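Local coordinates for structural protein ORF273 (Acidianus two-tailed virus, PDB 4ART) that is a thermo- and acid-stable virion structural protein of an archaeal virus, with a new fold and a precise role not yet established, at residues D100-I113 and Y210-H224. Residues are numbered along the deposited sequence; the frame is centred on the assembly and turned at random.
With SO4 (sulfate ion), chain F; SO4 (sulfate ion), chain E.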
ATOM      1  N   ASP A 100      -8.000 -11.715  -8.313  1.00 49.89           N
ATOM      2  CA  ASP A 100      -7.782 -10.559  -9.172  1.00 49.04           C
ATOM      3  C   ASP A 100      -6.607  -9.725  -8.671  1.00 49.77           C
ATOM      4  O   ASP A 100      -5.804  -9.249  -9.474  1.00 48.69           O
ATOM      5  CB  ASP A 100      -9.062  -9.717  -9.255  1.00 53.59           C
ATOM      6  CG  ASP A 100     -10.257 -10.451  -9.849  1.00 62.85           C
ATOM      7  OD1 ASP A 100     -10.124 -11.009 -10.978  1.00 62.35           O
ATOM      8  OD2 ASP A 100     -11.321 -10.480  -9.189  1.00 66.23           O
ATOM      9  N   GLU A 101      -6.499  -9.577  -7.337  1.00 44.38           N
ATOM     10  CA  GLU A 101      -5.444  -8.830  -6.652  1.00 41.38           C
ATOM     11  C   GLU A 101      -4.130  -9.580  -6.775  1.00 41.13           C
ATOM     12  O   GLU A 101      -3.097  -8.958  -7.017  1.00 38.93           O
ATOM     13  CB  GLU A 101      -5.809  -8.620  -5.180  1.00 44.10           C
ATOM     14  CG  GLU A 101      -4.973  -7.534  -4.528  1.00 58.57           C
ATOM     15  CD  GLU A 101      -5.408  -7.138  -3.133  1.00 87.51           C
ATOM     16  OE1 GLU A 101      -6.635  -7.061  -2.885  1.00 98.98           O
ATOM     17  OE2 GLU A 101      -4.517  -6.884  -2.289  1.00 80.12           O
ATOM     18  N   PHE A 102      -4.174 -10.914  -6.623  1.00 37.03           N
ATOM     19  CA  PHE A 102      -3.029 -11.802  -6.809  1.00 35.55           C
ATOM     20  C   PHE A 102      -2.438 -11.595  -8.212  1.00 37.15           C
ATOM     21  O   PHE A 102      -1.251 -11.328  -8.336  1.00 33.32           O
ATOM     22  CB  PHE A 102      -3.466 -13.279  -6.621  1.00 37.68           C
ATOM     23  CG  PHE A 102      -2.425 -14.329  -6.933  1.00 37.47           C
ATOM     24  CD1 PHE A 102      -1.258 -14.425  -6.179  1.00 38.81           C
ATOM     25  CD2 PHE A 102      -2.648 -15.274  -7.923  1.00 39.43           C
ATOM     26  CE1 PHE A 102      -0.308 -15.411  -6.452  1.00 39.04           C
ATOM     27  CE2 PHE A 102      -1.694 -16.265  -8.190  1.00 41.56           C
ATOM     28  CZ  PHE A 102      -0.536 -16.328  -7.451  1.00 38.06           C
ATOM     29  N   LEU A 103      -3.278 -11.656  -9.252  1.00 36.46           N
ATOM     30  CA  LEU A 103      -2.831 -11.468 -10.645  1.00 35.36           C
ATOM     31  C   LEU A 103      -2.293 -10.066 -10.873  1.00 40.23           C
ATOM     32  O   LEU A 103      -1.255  -9.897 -11.512  1.00 39.86           O
ATOM     33  CB  LEU A 103      -3.967 -11.784 -11.625  1.00 36.71           C
ATOM     34  CG  LEU A 103      -4.468 -13.223 -11.658  1.00 41.33           C
ATOM     35  CD1 LEU A 103      -5.566 -13.353 -12.689  1.00 45.97           C
ATOM     36  CD2 LEU A 103      -3.331 -14.227 -11.930  1.00 38.58           C
ATOM     37  N   PHE A 104      -2.949  -9.065 -10.275  1.00 39.39           N
ATOM     38  CA  PHE A 104      -2.489  -7.686 -10.385  1.00 39.10           C
ATOM     39  C   PHE A 104      -1.111  -7.489  -9.717  1.00 42.72           C
ATOM     40  O   PHE A 104      -0.232  -6.847 -10.284  1.00 41.60           O
ATOM     41  CB  PHE A 104      -3.544  -6.706  -9.858  1.00 41.97           C
ATOM     42  CG  PHE A 104      -3.086  -5.284  -9.909  1.00 42.23           C
ATOM     43  CD1 PHE A 104      -3.112  -4.574 -11.108  1.00 44.85           C
ATOM     44  CD2 PHE A 104      -2.605  -4.657  -8.770  1.00 41.58           C
ATOM     45  CE1 PHE A 104      -2.626  -3.270 -11.175  1.00 45.20           C
ATOM     46  CE2 PHE A 104      -2.163  -3.336  -8.830  1.00 44.68           C
ATOM     47  CZ  PHE A 104      -2.183  -2.647 -10.034  1.00 41.89           C
ATOM     48  N   ASP A 105      -0.930  -8.046  -8.522  1.00 40.40           N
ATOM     49  CA  ASP A 105       0.334  -7.986  -7.797  1.00 39.67           C
ATOM     50  C   ASP A 105       1.455  -8.676  -8.587  1.00 44.75           C
ATOM     51  O   ASP A 105       2.553  -8.161  -8.600  1.00 44.53           O
ATOM     52  CB  ASP A 105       0.198  -8.628  -6.405  1.00 42.02           C
ATOM     53  CG  ASP A 105      -0.622  -7.835  -5.392  1.00 55.63           C
ATOM     54  OD1 ASP A 105      -1.195  -6.774  -5.777  1.00 55.58           O
ATOM     55  OD2 ASP A 105      -0.734  -8.297  -4.233  1.00 62.35           O
ATOM     56  N   ILE A 106       1.159  -9.813  -9.278  1.00 41.96           N
ATOM     57  CA  ILE A 106       2.093 -10.592 -10.130  1.00 42.75           C
ATOM     58  C   ILE A 106       2.580  -9.737 -11.302  1.00 49.06           C
ATOM     59  O   ILE A 106       3.775  -9.666 -11.578  1.00 48.37           O
ATOM     60  CB  ILE A 106       1.390 -11.870 -10.721  1.00 45.73           C
ATOM     61  CG1 ILE A 106       1.119 -12.946  -9.678  1.00 45.88           C
ATOM     62  CG2 ILE A 106       2.140 -12.464 -11.943  1.00 47.98           C
ATOM     63  CD1 ILE A 106       0.303 -14.132 -10.275  1.00 46.02           C
ATOM     64  N   ASP A 107       1.617  -9.146 -12.015  1.00 48.29           N
ATOM     65  CA  ASP A 107       1.814  -8.394 -13.250  1.00 49.06           C
ATOM     66  C   ASP A 107       2.301  -6.934 -13.083  1.00 51.31           C
ATOM     67  O   ASP A 107       2.994  -6.418 -13.966  1.00 50.94           O
ATOM     68  CB  ASP A 107       0.551  -8.532 -14.140  1.00 53.10           C
ATOM     69  CG  ASP A 107       0.184  -9.980 -14.470  1.00 67.19           C
ATOM     70  OD1 ASP A 107       1.116 -10.786 -14.743  1.00 69.71           O
ATOM     71  OD2 ASP A 107      -1.034 -10.303 -14.474  1.00 72.43           O
ATOM     72  N   TYR A 108       2.026  -6.310 -11.912  1.00 47.75           N
ATOM     73  CA  TYR A 108       2.389  -4.921 -11.585  1.00 49.25           C
ATOM     74  C   TYR A 108       3.003  -4.717 -10.197  1.00 53.54           C
ATOM     75  O   TYR A 108       3.133  -3.575  -9.760  1.00 55.65           O
ATOM     76  CB  TYR A 108       1.156  -4.007 -11.684  1.00 53.21           C
ATOM     77  CG  TYR A 108       0.537  -3.915 -13.060  1.00 56.56           C
ATOM     78  CD1 TYR A 108      -0.411  -4.843 -13.482  1.00 57.90           C
ATOM     79  CD2 TYR A 108       0.864  -2.874 -13.923  1.00 59.67           C
ATOM     80  CE1 TYR A 108      -0.983  -4.766 -14.749  1.00 60.11           C
ATOM     81  CE2 TYR A 108       0.272  -2.767 -15.182  1.00 61.81           C
ATOM     82  CZ  TYR A 108      -0.648  -3.720 -15.593  1.00 71.80           C
ATOM     83  OH  TYR A 108      -1.243  -3.625 -16.828  1.00 79.55           O
ATOM     84  N   GLY A 109       3.393  -5.795  -9.528  1.00 47.24           N
ATOM     85  CA  GLY A 109       3.964  -5.747  -8.188  1.00 45.41           C
ATOM     86  C   GLY A 109       5.396  -5.273  -8.149  1.00 45.74           C
ATOM     87  O   GLY A 109       6.285  -5.955  -7.608  1.00 42.78           O
ATOM     88  N   LEU A 110       5.605  -4.055  -8.681  1.00 40.52           N
ATOM     89  CA  LEU A 110       6.904  -3.425  -8.714  1.00 38.15           C
ATOM     90  C   LEU A 110       7.354  -3.089  -7.318  1.00 39.27           C
ATOM     91  O   LEU A 110       6.543  -2.742  -6.470  1.00 37.33           O
ATOM     92  CB  LEU A 110       6.852  -2.130  -9.539  1.00 38.86           C
ATOM     93  CG  LEU A 110       7.032  -2.303 -11.046  1.00 41.97           C
ATOM     94  CD1 LEU A 110       6.603  -1.089 -11.774  1.00 42.98           C
ATOM     95  CD2 LEU A 110       8.461  -2.587 -11.398  1.00 41.11           C
ATOM     96  N   PRO A 111       8.659  -3.142  -7.069  1.00 36.17           N
ATOM     97  CA  PRO A 111       9.161  -2.662  -5.779  1.00 35.96           C
ATOM     98  C   PRO A 111       8.804  -1.215  -5.583  1.00 37.30           C
ATOM     99  O   PRO A 111       8.602  -0.455  -6.532  1.00 33.64           O
ATOM    100  CB  PRO A 111      10.673  -2.729  -5.925  1.00 38.06           C
ATOM    101  CG  PRO A 111      10.919  -2.853  -7.364  1.00 42.36           C
ATOM    102  CD  PRO A 111       9.754  -3.512  -7.983  1.00 37.62           C
ATOM    103  N   SER A 112       8.688  -0.870  -4.322  1.00 34.46           N
ATOM    104  CA  SER A 112       8.492   0.445  -3.788  1.00 35.10           C
ATOM    105  C   SER A 112       9.579   1.371  -4.399  1.00 39.89           C
ATOM    106  O   SER A 112      10.743   0.950  -4.520  1.00 36.49           O
ATOM    107  CB  SER A 112       8.651   0.346  -2.272  1.00 37.08           C
ATOM    108  OG  SER A 112       9.590   1.280  -1.789  1.00 41.04           O
ATOM    109  N   ILE A 113       9.197   2.618  -4.774  1.00 38.38           N
ATOM    110  CA  ILE A 113      10.111   3.619  -5.344  1.00 36.95           C
ATOM    111  C   ILE A 113      11.243   3.875  -4.356  1.00 34.46           C
ATOM    112  O   ILE A 113      12.419   3.877  -4.739  1.00 32.53           O
ATOM    113  CB  ILE A 113       9.341   4.923  -5.760  1.00 40.35           C
ATOM    114  CG1 ILE A 113       8.687   4.731  -7.131  1.00 39.86           C
ATOM    115  CG2 ILE A 113      10.252   6.189  -5.803  1.00 42.95           C
ATOM    116  CD1 ILE A 113       9.660   4.590  -8.370  1.00 45.37           C
ATOM    117  N   TYR A 210       4.707   8.233 -12.405  1.00 27.72           N
ATOM    118  CA  TYR A 210       4.751   6.872 -11.851  1.00 25.67           C
ATOM    119  C   TYR A 210       3.580   6.577 -10.916  1.00 28.49           C
ATOM    120  O   TYR A 210       3.029   5.476 -10.946  1.00 26.01           O
ATOM    121  CB  TYR A 210       6.079   6.671 -11.108  1.00 26.41           C
ATOM    122  CG  TYR A 210       6.289   5.251 -10.628  1.00 29.75           C
ATOM    123  CD1 TYR A 210       6.764   4.264 -11.490  1.00 31.77           C
ATOM    124  CD2 TYR A 210       6.005   4.891  -9.314  1.00 31.11           C
ATOM    125  CE1 TYR A 210       6.939   2.948 -11.055  1.00 33.05           C
ATOM    126  CE2 TYR A 210       6.143   3.576  -8.880  1.00 32.04           C
ATOM    127  CZ  TYR A 210       6.641   2.618  -9.744  1.00 35.28           C
ATOM    128  OH  TYR A 210       6.819   1.346  -9.288  1.00 37.26           O
ATOM    129  N   ASP A 211       3.237   7.537 -10.043  1.00 24.69           N
ATOM    130  CA  ASP A 211       2.154   7.327  -9.086  1.00 23.29           C
ATOM    131  C   ASP A 211       0.799   7.157  -9.774  1.00 26.07           C
ATOM    132  O   ASP A 211       0.008   6.316  -9.358  1.00 26.33           O
ATOM    133  CB  ASP A 211       2.165   8.419  -7.985  1.00 23.83           C
ATOM    134  CG  ASP A 211       3.287   8.248  -6.953  1.00 28.04           C
ATOM    135  OD1 ASP A 211       4.078   7.298  -7.089  1.00 26.57           O
ATOM    136  OD2 ASP A 211       3.386   9.097  -6.012  1.00 27.01           O
ATOM    137  N   GLU A 212       0.553   7.896 -10.874  1.00 22.69           N
ATOM    138  CA  GLU A 212      -0.670   7.704 -11.681  1.00 23.56           C
ATOM    139  C   GLU A 212      -0.630   6.328 -12.356  1.00 28.95           C
ATOM    140  O   GLU A 212      -1.663   5.668 -12.474  1.00 29.06           O
ATOM    141  CB  GLU A 212      -0.708   8.725 -12.810  1.00 25.18           C
ATOM    142  CG  GLU A 212      -0.994  10.115 -12.324  1.00 27.96           C
ATOM    143  CD  GLU A 212      -0.886  11.113 -13.440  1.00 26.26           C
ATOM    144  OE1 GLU A 212       0.252  11.426 -13.867  1.00 34.59           O
ATOM    145  OE2 GLU A 212      -1.955  11.523 -13.940  1.00 29.07           O
ATOM    146  N   ALA A 213       0.568   5.903 -12.810  1.00 26.90           N
ATOM    147  CA  ALA A 213       0.744   4.606 -13.478  1.00 26.61           C
ATOM    148  C   ALA A 213       0.519   3.413 -12.536  1.00 30.98           C
ATOM    149  O   ALA A 213       0.229   2.316 -12.996  1.00 31.95           O
ATOM    150  CB  ALA A 213       2.122   4.530 -14.129  1.00 27.13           C
ATOM    151  N   LEU A 214       0.618   3.620 -11.224  1.00 29.77           N
ATOM    152  CA  LEU A 214       0.318   2.561 -10.265  1.00 30.06           C
ATOM    153  C   LEU A 214      -1.209   2.541 -10.093  1.00 32.14           C
ATOM    154  O   LEU A 214      -1.816   1.484 -10.129  1.00 31.55           O
ATOM    155  CB  LEU A 214       0.949   2.876  -8.881  1.00 31.77           C
ATOM    156  CG  LEU A 214       2.456   2.676  -8.651  1.00 37.49           C
ATOM    157  CD1 LEU A 214       2.842   3.195  -7.270  1.00 37.35           C
ATOM    158  CD2 LEU A 214       2.858   1.204  -8.778  1.00 41.49           C
ATOM    159  N   ARG A 215      -1.820   3.719  -9.860  1.00 28.34           N
ATOM    160  CA  ARG A 215      -3.257   3.930  -9.586  1.00 27.29           C
ATOM    161  C   ARG A 215      -4.233   3.526 -10.682  1.00 28.97           C
ATOM    162  O   ARG A 215      -5.176   2.801 -10.399  1.00 28.58           O
ATOM    163  CB  ARG A 215      -3.500   5.360  -9.106  1.00 25.47           C
ATOM    164  CG  ARG A 215      -2.953   5.607  -7.689  1.00 24.77           C
ATOM    165  CD  ARG A 215      -3.383   6.956  -7.141  1.00 31.53           C
ATOM    166  NE  ARG A 215      -3.033   7.099  -5.720  1.00 29.85           N
ATOM    167  CZ  ARG A 215      -2.024   7.827  -5.258  1.00 41.62           C
ATOM    168  NH1 ARG A 215      -1.267   8.528  -6.090  1.00 27.48           N
ATOM    169  NH2 ARG A 215      -1.802   7.909  -3.953  1.00 29.19           N
ATOM    170  N   ILE A 216      -4.012   3.969 -11.924  1.00 26.42           N
ATOM    171  CA  ILE A 216      -4.906   3.646 -13.045  1.00 26.15           C
ATOM    172  C   ILE A 216      -5.140   2.120 -13.277  1.00 27.58           C
ATOM    173  O   ILE A 216      -6.302   1.711 -13.322  1.00 25.83           O
ATOM    174  CB  ILE A 216      -4.535   4.445 -14.312  1.00 28.60           C
ATOM    175  CG1 ILE A 216      -4.806   5.955 -14.080  1.00 27.92           C
ATOM    176  CG2 ILE A 216      -5.265   3.897 -15.531  1.00 28.38           C
ATOM    177  CD1 ILE A 216      -4.202   6.840 -15.119  1.00 29.06           C
ATOM    178  N   PRO A 217      -4.101   1.255 -13.370  1.00 25.01           N
ATOM    179  CA  PRO A 217      -4.378  -0.180 -13.543  1.00 25.46           C
ATOM    180  C   PRO A 217      -4.989  -0.779 -12.264  1.00 29.07           C
ATOM    181  O   PRO A 217      -5.754  -1.739 -12.358  1.00 27.49           O
ATOM    182  CB  PRO A 217      -2.998  -0.774 -13.919  1.00 26.19           C
ATOM    183  CG  PRO A 217      -2.162   0.388 -14.315  1.00 29.96           C
ATOM    184  CD  PRO A 217      -2.647   1.512 -13.433  1.00 25.42           C
ATOM    185  N   TYR A 218      -4.723  -0.176 -11.070  1.00 26.38           N
ATOM    186  CA  TYR A 218      -5.329  -0.637  -9.831  1.00 26.56           C
ATOM    187  C   TYR A 218      -6.837  -0.356  -9.896  1.00 29.95           C
ATOM    188  O   TYR A 218      -7.642  -1.190  -9.465  1.00 28.66           O
ATOM    189  CB  TYR A 218      -4.655   0.063  -8.613  1.00 29.73           C
ATOM    190  CG  TYR A 218      -5.172  -0.414  -7.271  1.00 33.83           C
ATOM    191  CD1 TYR A 218      -6.310   0.139  -6.707  1.00 35.99           C
ATOM    192  CD2 TYR A 218      -4.531  -1.439  -6.577  1.00 35.72           C
ATOM    193  CE1 TYR A 218      -6.810  -0.320  -5.487  1.00 38.19           C
ATOM    194  CE2 TYR A 218      -5.007  -1.890  -5.342  1.00 33.96           C
ATOM    195  CZ  TYR A 218      -6.151  -1.333  -4.805  1.00 44.41           C
ATOM    196  OH  TYR A 218      -6.638  -1.794  -3.601  1.00 49.35           O
ATOM    197  N   HIS A 219      -7.206   0.834 -10.421  1.00 27.17           N
ATOM    198  CA  HIS A 219      -8.598   1.248 -10.572  1.00 27.66           C
ATOM    199  C   HIS A 219      -9.329   0.319 -11.541  1.00 30.01           C
ATOM    200  O   HIS A 219     -10.463  -0.072 -11.280  1.00 30.28           O
ATOM    201  CB  HIS A 219      -8.674   2.716 -11.017  1.00 29.54           C
ATOM    202  CG  HIS A 219      -8.240   3.700  -9.972  1.00 33.42           C
ATOM    203  ND1 HIS A 219      -8.377   3.433  -8.602  1.00 35.82           N
ATOM    204  CD2 HIS A 219      -7.714   4.936 -10.118  1.00 35.85           C
ATOM    205  CE1 HIS A 219      -7.924   4.506  -7.974  1.00 35.51           C
ATOM    206  NE2 HIS A 219      -7.522   5.442  -8.832  1.00 36.01           N
ATOM    207  N   TYR A 220      -8.661  -0.088 -12.622  1.00 25.07           N
ATOM    208  CA  TYR A 220      -9.223  -1.014 -13.605  1.00 25.29           C
ATOM    209  C   TYR A 220      -9.267  -2.478 -13.078  1.00 31.02           C
ATOM    210  O   TYR A 220     -10.301  -3.118 -13.172  1.00 31.11           O
ATOM    211  CB  TYR A 220      -8.436  -0.895 -14.963  1.00 24.79           C
ATOM    212  CG  TYR A 220      -8.890  -1.869 -16.026  1.00 29.48           C
ATOM    213  CD1 TYR A 220     -10.225  -1.937 -16.414  1.00 31.94           C
ATOM    214  CD2 TYR A 220      -7.987  -2.728 -16.639  1.00 30.23           C
ATOM    215  CE1 TYR A 220     -10.652  -2.858 -17.377  1.00 32.73           C
ATOM    216  CE2 TYR A 220      -8.406  -3.666 -17.584  1.00 33.32           C
ATOM    217  CZ  TYR A 220      -9.739  -3.721 -17.956  1.00 40.96           C
ATOM    218  OH  TYR A 220     -10.131  -4.607 -18.930  1.00 45.51           O
ATOM    219  N   TYR A 221      -8.194  -2.993 -12.507  1.00 28.86           N
ATOM    220  CA  TYR A 221      -8.188  -4.407 -12.129  1.00 29.46           C
ATOM    221  C   TYR A 221      -8.662  -4.739 -10.774  1.00 36.10           C
ATOM    222  O   TYR A 221      -9.298  -5.781 -10.601  1.00 38.27           O
ATOM    223  CB  TYR A 221      -6.785  -4.995 -12.280  1.00 29.45           C
ATOM    224  CG  TYR A 221      -6.333  -5.107 -13.709  1.00 28.60           C
ATOM    225  CD1 TYR A 221      -6.888  -6.060 -14.564  1.00 30.64           C
ATOM    226  CD2 TYR A 221      -5.301  -4.309 -14.199  1.00 28.26           C
ATOM    227  CE1 TYR A 221      -6.440  -6.201 -15.876  1.00 30.63           C
ATOM    228  CE2 TYR A 221      -4.835  -4.451 -15.511  1.00 28.87           C
ATOM    229  CZ  TYR A 221      -5.410  -5.396 -16.347  1.00 34.92           C
ATOM    230  OH  TYR A 221      -4.959  -5.549 -17.648  1.00 31.95           O
ATOM    231  N   VAL A 222      -8.302  -3.912  -9.793  1.00 31.80           N
ATOM    232  CA  VAL A 222      -8.634  -4.188  -8.397  1.00 32.84           C
ATOM    233  C   VAL A 222      -9.942  -3.503  -7.969  1.00 37.83           C
ATOM    234  O   VAL A 222     -10.765  -4.125  -7.275  1.00 36.48           O
ATOM    235  CB  VAL A 222      -7.415  -3.906  -7.446  1.00 35.43           C
ATOM    236  CG1 VAL A 222      -7.740  -4.252  -5.989  1.00 35.25           C
ATOM    237  CG2 VAL A 222      -6.185  -4.684  -7.913  1.00 33.70           C
ATOM    238  N   ASP A 223     -10.159  -2.245  -8.414  1.00 36.05           N
ATOM    239  CA  ASP A 223     -11.427  -1.563  -8.122  1.00 36.51           C
ATOM    240  C   ASP A 223     -12.510  -1.987  -9.118  1.00 40.56           C
ATOM    241  O   ASP A 223     -13.668  -1.600  -8.938  1.00 41.59           O
ATOM    242  CB  ASP A 223     -11.286  -0.028  -8.035  1.00 37.02           C
ATOM    243  CG  ASP A 223     -10.452   0.439  -6.850  1.00 41.59           C
ATOM    244  OD1 ASP A 223     -10.707  -0.038  -5.716  1.00 44.53           O
ATOM    245  OD2 ASP A 223      -9.560   1.300  -7.050  1.00 37.61           O
ATOM    246  N   HIS A 224     -12.141  -2.797 -10.147  1.00 36.09           N
ATOM    247  CA  HIS A 224     -13.058  -3.324 -11.158  1.00 38.60           C
ATOM    248  C   HIS A 224     -13.874  -2.245 -11.880  1.00 39.37           C
ATOM    249  O   HIS A 224     -15.074  -2.407 -12.123  1.00 37.79           O
ATOM    250  CB  HIS A 224     -13.972  -4.438 -10.577  1.00 41.84           C
ATOM    251  CG  HIS A 224     -13.220  -5.617 -10.071  1.00 46.02           C
ATOM    252  ND1 HIS A 224     -13.007  -5.788  -8.706  1.00 48.04           N
ATOM    253  CD2 HIS A 224     -12.540  -6.576 -10.748  1.00 47.37           C
ATOM    254  CE1 HIS A 224     -12.255  -6.875  -8.597  1.00 47.26           C
ATOM    255  NE2 HIS A 224     -11.952  -7.384  -9.799  1.00 47.21           N
TER
HETATM  256  S   SO4 F1270      -4.528   5.342  -2.901  1.00 91.38           S
HETATM  257  O1  SO4 F1270      -4.888   5.638  -4.296  1.00 89.23           O
HETATM  258  O2  SO4 F1270      -3.085   5.086  -2.786  1.00 92.46           O
HETATM  259  O3  SO4 F1270      -4.860   6.467  -2.031  1.00 90.40           O
HETATM  260  O4  SO4 F1270      -5.273   4.144  -2.488  1.00 93.37           O
HETATM  261  S   SO4 E1273       6.717   3.277  -0.901  0.55 58.34           S
HETATM  262  O1  SO4 E1273       7.637   3.536  -1.993  0.55 56.77           O
HETATM  263  O2  SO4 E1273       6.493   1.855  -0.679  0.55 59.11           O
HETATM  264  O3  SO4 E1273       7.270   3.867   0.320  0.55 58.19           O
HETATM  265  O4  SO4 E1273       5.411   3.875  -1.210  0.55 60.53           O
HETATM  266  O   HOH W   1       6.371   0.845  -6.773  1.00 36.41           O
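Phe-104 packs its ring against Pro-217, Tyr-218, Tyr-221 and Val-222 of 210-224. The motif is an antiparallel helix-helix packing, supported by axes of the short segments 10.7 Å apart and inclined at 154°. CG of Phe-104 lies anti to the backbone N, which carries the ring toward the partner helix. The edge of Tyr-218 faces this ring in an offset edge-to-face pair, with planes at 79° and centroids 5.8 Å apart. Phe-104 CE1 reaches Pro-217 CB near the plane of the phenyl ring, and Val-222 CG2 approaches Phe-104 CD2 at 3.7 Å. One turn later Tyr-108 lays a ring face over the same proline: Pro-217 CB stands 4.2 Å from the centroid of the Tyr-108 ring, a CH-pi contact over the face. The proline leaves its N without a bond to the preceding turn, consistent with the kink, and its CB touches both rings, near the plane of Phe-104 and over a face of Tyr-108. Tyr-108 also touches Ala-236 of helix 229-242, which joins the contact to that helix.

Further along the chain, at the start of helix 113-123, Ile-113 CD1 sits over the centre of the Tyr-210 ring, 3.7 Å from its centroid, a second CH-pi contact, while Leu-110 CD1 meets the ring edge. A water bridges Tyr-210 OH and the carbonyl O of Pro-111, 2.6 Å from each. Arg-215, directed away from this contact, forms a salt bridge with Asp-211 of the second subunit. At the far end, His-224 NE2 donates a weak, bent hydrogen bond to Asp-100 OD2, 3.2 Å long, with carboxylate and imidazole planes 75° apart.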